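Local coordinates for protein xyloglucan-specific endo-beta-1,4-glucanase BoGH9A (Bacteroides ovatus, PDB 6DHT) that cleaves internal beta-1,4-glucosidic linkages in the xyloglucan backbone, releasing xyloglucan oligosaccharides, at residues A[357-360]-A[361-365]; A[463-466]-A[467-471]. All coordinates share one frame; numbering follows the deposited sequence.

Contact 1. Residues A[357-360]-A[361-365]; sequences IYRE and EAIKK
Arg359 and Ile363, one helical turn apart, meet through the isoleucine's longer branch: CG1 of Ile363 comes within 3.3 Å of NH1 of Arg359, while its CD1 lies over one face of the guanidinium. The arginine reaches this position because CG stands anti to the backbone N (chi1 178°) and the chain then runs extended to NE. A second pair, Glu360 and Lys364, touches by carboxylate and aliphatic chain. Glu360 bends at chi2 and brings OE2 to 3.1 Å from CE of Lys364, whereas NZ is 4.3 Å from that same oxygen, beyond salt-bridge range, so any attraction between the two charges is probably modest on this exposed side. Glu361 folds back toward the preceding turn, its CG 3.4 Å from O of Ile357. Beneath these side chains run i to i+4 backbone hydrogen bonds, the shortest from Ile363 N to Arg359 O at 2.9 Å. The helix ends here: Lys365 is the first residue to leave helical backbone angles.

Partners outside the turn hold the polar ends of Arg359 and Tyr358. NE of Arg359 forms a salt bridge with Asp397, which probably helps hold the guanidinium against Ile363; an alanine in place of Arg359 would probably leave Asp397 without this mate and strip the cover from CD1 of Ile363. Tyr358 OH is hydrogen-bonded to Glu301. Helix 356-364 thus packs in the helical glycoside hydrolase family 9 domain with Tyr358 and Arg359 against helix 339-353, and Arg359 and Ile363 against helix 395-416.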
loop_
_atom_site.group_PDB
_atom_site.type_symbol
_atom_site.label_atom_id
_atom_site.label_comp_id
_atom_site.label_asym_id
_atom_site.label_seq_id
_atom_site.Cartn_x
_atom_site.Cartn_y
_atom_site.Cartn_z
ATOM N N ILE A 357 30.701 6.947 -0.226
ATOM C CA ILE A 357 30.346 7.680 -1.421
ATOM C C ILE A 357 28.816 7.729 -1.586
ATOM O O ILE A 357 28.264 8.735 -2.033
ATOM C CB ILE A 357 31.056 7.085 -2.659
ATOM C CG1 ILE A 357 30.946 8.028 -3.843
ATOM C CG2 ILE A 357 30.529 5.691 -2.999
ATOM C CD1 ILE A 357 31.950 7.696 -4.939
ATOM N N TYR A 358 28.132 6.657 -1.187
ATOM C CA TYR A 358 26.667 6.658 -1.199
ATOM C C TYR A 358 26.060 7.492 -0.064
ATOM O O TYR A 358 25.089 8.204 -0.276
ATOM C CB TYR A 358 26.136 5.224 -1.142
ATOM C CG TYR A 358 26.382 4.421 -2.384
ATOM C CD1 TYR A 358 25.931 4.880 -3.611
ATOM C CD2 TYR A 358 27.033 3.204 -2.339
ATOM C CE1 TYR A 358 26.137 4.168 -4.763
ATOM C CE2 TYR A 358 27.249 2.473 -3.498
ATOM C CZ TYR A 358 26.792 2.966 -4.706
ATOM O OH TYR A 358 26.992 2.245 -5.862
ATOM N N ARG A 359 26.641 7.401 1.131
ATOM C CA ARG A 359 26.215 8.221 2.252
ATOM C C ARG A 359 26.184 9.705 1.895
ATOM O O ARG A 359 25.236 10.416 2.205
ATOM C CB ARG A 359 27.129 8.009 3.462
ATOM C CG ARG A 359 26.746 8.881 4.655
ATOM C CD ARG A 359 27.839 8.959 5.680
ATOM N NE ARG A 359 27.319 9.485 6.942
ATOM C CZ ARG A 359 27.119 10.773 7.215
ATOM N NH1 ARG A 359 27.401 11.704 6.324
ATOM N NH2 ARG A 359 26.631 11.139 8.396
ATOM N N GLU A 360 27.243 10.187 1.248
ATOM C CA GLU A 360 27.327 11.598 0.932
ATOM C C GLU A 360 26.199 12.003 0.005
ATOM O O GLU A 360 25.659 13.089 0.144
ATOM C CB GLU A 360 28.697 11.914 0.309
ATOM C CG GLU A 360 28.854 13.307 -0.301
ATOM C CD GLU A 360 28.738 14.434 0.711
ATOM O OE1 GLU A 360 28.850 14.175 1.926
ATOM O OE2 GLU A 360 28.535 15.592 0.286
ATOM N N GLU A 361 25.835 11.124 -0.924
ATOM C CA GLU A 361 24.707 11.410 -1.813
ATOM C C GLU A 361 23.391 11.492 -1.039
ATOM O O GLU A 361 22.578 12.369 -1.301
ATOM C CB GLU A 361 24.620 10.369 -2.928
ATOM C CG GLU A 361 25.874 10.273 -3.828
ATOM C CD GLU A 361 26.263 11.601 -4.473
ATOM O OE1 GLU A 361 25.462 12.130 -5.276
ATOM O OE2 GLU A 361 27.368 12.114 -4.174
ATOM N N ALA A 362 23.192 10.595 -0.077
ATOM C CA ALA A 362 22.005 10.665 0.781
ATOM C C ALA A 362 21.937 11.958 1.569
ATOM O O ALA A 362 20.887 12.589 1.660
ATOM C CB ALA A 362 21.956 9.493 1.724
ATOM N N ILE A 363 23.054 12.345 2.174
ATOM C CA ILE A 363 23.091 13.560 2.974
ATOM C C ILE A 363 22.804 14.795 2.121
ATOM O O ILE A 363 22.060 15.684 2.555
ATOM C CB ILE A 363 24.468 13.716 3.679
ATOM C CG1 ILE A 363 24.731 12.541 4.611
ATOM C CG2 ILE A 363 24.550 15.021 4.442
ATOM C CD1 ILE A 363 23.739 12.367 5.726
ATOM N N LYS A 364 23.388 14.850 0.920
ATOM C CA LYS A 364 23.169 15.966 -0.000
ATOM C C LYS A 364 21.692 16.117 -0.344
ATOM O O LYS A 364 21.192 17.231 -0.465
ATOM C CB LYS A 364 23.966 15.784 -1.293
ATOM C CG LYS A 364 25.455 16.095 -1.190
ATOM C CD LYS A 364 26.096 16.203 -2.574
ATOM C CE LYS A 364 27.582 16.520 -2.475
ATOM N NZ LYS A 364 28.178 16.903 -3.785
ATOM N N LYS A 365 21.000 14.992 -0.493
ATOM C CA LYS A 365 19.607 15.003 -0.945
ATOM C C LYS A 365 18.615 14.857 0.206
ATOM O O LYS A 365 17.452 14.534 -0.022
ATOM C CB LYS A 365 19.390 13.873 -1.947
ATOM C CG LYS A 365 20.248 13.983 -3.194
ATOM C CD LYS A 365 19.704 15.056 -4.129
ATOM C CE LYS A 365 20.689 15.436 -5.220
ATOM N NZ LYS A 365 21.174 14.250 -5.946
#

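Contact 2. Residues A[463-466]-A[467-471]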
loop_
_atom_site.group_PDB
_atom_site.type_symbol
_atom_site.label_atom_id
_atom_site.label_comp_id
_atom_site.label_asym_id
_atom_site.label_seq_id
_atom_site.Cartn_x
_atom_site.Cartn_y
_atom_site.Cartn_z
ATOM N N TYR A 463 0.580 7.870 19.541
ATOM C CA TYR A 463 0.769 7.771 18.103
ATOM C C TYR A 463 0.145 6.472 17.562
ATOM O O TYR A 463 -0.495 6.474 16.505
ATOM C CB TYR A 463 2.257 7.780 17.816
ATOM C CG TYR A 463 2.984 9.072 18.149
ATOM C CD1 TYR A 463 2.537 10.302 17.709
ATOM C CD2 TYR A 463 4.156 9.037 18.885
ATOM C CE1 TYR A 463 3.221 11.458 17.993
ATOM C CE2 TYR A 463 4.854 10.180 19.160
ATOM C CZ TYR A 463 4.395 11.381 18.722
ATOM O OH TYR A 463 5.092 12.532 19.011
ATOM N N LEU A 464 0.340 5.376 18.277
ATOM C CA LEU A 464 -0.219 4.089 17.881
ATOM C C LEU A 464 -1.748 4.100 17.965
ATOM O O LEU A 464 -2.433 3.575 17.089
ATOM C CB LEU A 464 0.385 2.974 18.720
ATOM C CG LEU A 464 -0.029 1.562 18.344
ATOM C CD1 LEU A 464 0.391 1.281 16.921
ATOM C CD2 LEU A 464 0.582 0.569 19.292
ATOM N N THR A 465 -2.278 4.732 19.009
ATOM C CA THR A 465 -3.713 4.839 19.175
ATOM C C THR A 465 -4.303 5.507 17.955
ATOM O O THR A 465 -5.367 5.087 17.446
ATOM C CB THR A 465 -4.025 5.647 20.438
ATOM O OG1 THR A 465 -3.619 4.891 21.569
ATOM C CG2 THR A 465 -5.512 5.901 20.572
ATOM N N ASN A 466 -3.651 6.555 17.467
ATOM C CA ASN A 466 -4.129 7.263 16.302
ATOM C C ASN A 466 -4.007 6.471 14.986
ATOM O O ASN A 466 -4.813 6.633 14.073
ATOM C CB ASN A 466 -3.494 8.660 16.230
ATOM C CG ASN A 466 -4.212 9.647 17.130
ATOM O OD1 ASN A 466 -5.248 10.171 16.740
ATOM N ND2 ASN A 466 -3.670 9.900 18.308
ATOM N N ALA A 467 -3.008 5.590 14.904
ATOM C CA ALA A 467 -2.869 4.722 13.750
ATOM C C ALA A 467 -4.043 3.751 13.683
ATOM O O ALA A 467 -4.613 3.537 12.614
ATOM C CB ALA A 467 -1.555 3.986 13.789
ATOM N N TYR A 468 -4.436 3.187 14.816
ATOM C CA TYR A 468 -5.621 2.310 14.847
ATOM C C TYR A 468 -6.894 3.073 14.478
ATOM O O TYR A 468 -7.765 2.523 13.828
ATOM C CB TYR A 468 -5.802 1.607 16.201
ATOM C CG TYR A 468 -4.839 0.475 16.488
ATOM C CD1 TYR A 468 -5.044 -0.805 15.958
ATOM C CD2 TYR A 468 -3.794 0.643 17.375
ATOM C CE1 TYR A 468 -4.178 -1.862 16.256
ATOM C CE2 TYR A 468 -2.914 -0.407 17.655
ATOM C CZ TYR A 468 -3.129 -1.654 17.116
ATOM O OH TYR A 468 -2.243 -2.673 17.430
ATOM N N ARG A 469 -6.978 4.343 14.862
ATOM C CA ARG A 469 -8.163 5.139 14.505
ATOM C C ARG A 469 -8.316 5.258 12.991
ATOM O O ARG A 469 -9.424 5.158 12.450
ATOM C CB ARG A 469 -8.118 6.530 15.138
ATOM C CG ARG A 469 -8.265 6.524 16.640
ATOM C CD ARG A 469 -8.041 7.901 17.259
ATOM N NE ARG A 469 -8.188 7.881 18.710
ATOM C CZ ARG A 469 -7.727 8.834 19.518
ATOM N NH1 ARG A 469 -7.091 9.891 19.029
ATOM N NH2 ARG A 469 -7.907 8.738 20.819
ATOM N N ASN A 470 -7.213 5.487 12.286
ATOM C CA ASN A 470 -7.262 5.595 10.838
ATOM C C ASN A 470 -7.628 4.263 10.197
ATOM O O ASN A 470 -8.342 4.234 9.185
ATOM C CB ASN A 470 -5.925 6.093 10.259
ATOM C CG ASN A 470 -5.821 7.594 10.237
ATOM O OD1 ASN A 470 -6.616 8.286 10.854
ATOM N ND2 ASN A 470 -4.801 8.112 9.558
ATOM N N MET A 471 -7.140 3.162 10.764
ATOM C CA MET A 471 -7.591 1.850 10.300
ATOM C C MET A 471 -9.111 1.654 10.504
ATOM O O MET A 471 -9.791 1.148 9.606
ATOM C CB MET A 471 -6.773 0.701 10.928
ATOM C CG MET A 471 -7.181 -0.668 10.424
ATOM S SD MET A 471 -6.974 -0.869 8.608
ATOM C CE MET A 471 -5.245 -1.165 8.638
HETATM O O HOH W 1 -5.154 11.625 20.353
#
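Arg469 spans a full turn of helix 461-474 to reach Thr465 and Asn466, an i to i+4 and i to i+3 arrangement within the (alpha/alpha)6 barrel of the glycoside hydrolase family 9 domain. From its base outward, CB sits 3.5 Å from O of Asn466, and CG passes 3.3 Å from O of Thr465. With CG anti to the carbonyl carbon (chi1 -68°) and the chain extended to NE, the side chain runs back along the preceding turn. CD comes to 3.6 Å from OD1 of Asn466. At NE and CZ the neighbour is the Thr465 methyl, CG2, which lies over one guanidinium face, offset toward its rim; NE also makes a salt bridge to Glu30. NH2 is likewise near that methyl, and makes a salt bridge to Glu420. Two acidic partners would probably favour the charged form of the buried arginine and keep its plane from turning.

Asn466 is gripped in its turn: ND2 is hydrogen-bonded to O of Val462, one turn back, as OG1 of Thr465 is to O of Asp461. On another side of the helix Leu464 runs alongside Tyr468, both side chains heading in the same direction, CG of the leucine 3.6 Å from CE2 of the ring, with Tyr468 OH hydrogen-bonded to O of Leu564 in helix 551-567.

At the tip, NH1 donates to OD1 of Asn466 at 3.0 Å, bent to 135° and approaching above the carbonyl plane, with amide and guanidinium planes 87° apart. A water that also accepts from ND2 of Asn466 has its O 2.9 Å from NH1 of Arg469.

In the fold
From the N terminus, the chain passes through the Ig-like domain into the helices of the family 9 domain before reaching contact 1. Each contact lies within a single helix and closes no long loop: contact 1 is complete at residue 365, contact 2 opens at 463, and they neither nest nor cross. Their centres are 33 Å apart and their nearest atoms about 23 Å, so they do not touch. Contact 1 is at the surface and contact 2 is buried, yet helix 395-416 meets side chains of both. The salt bridge of 467-471 to Glu30 also ties the helical domain to the N-terminal domain.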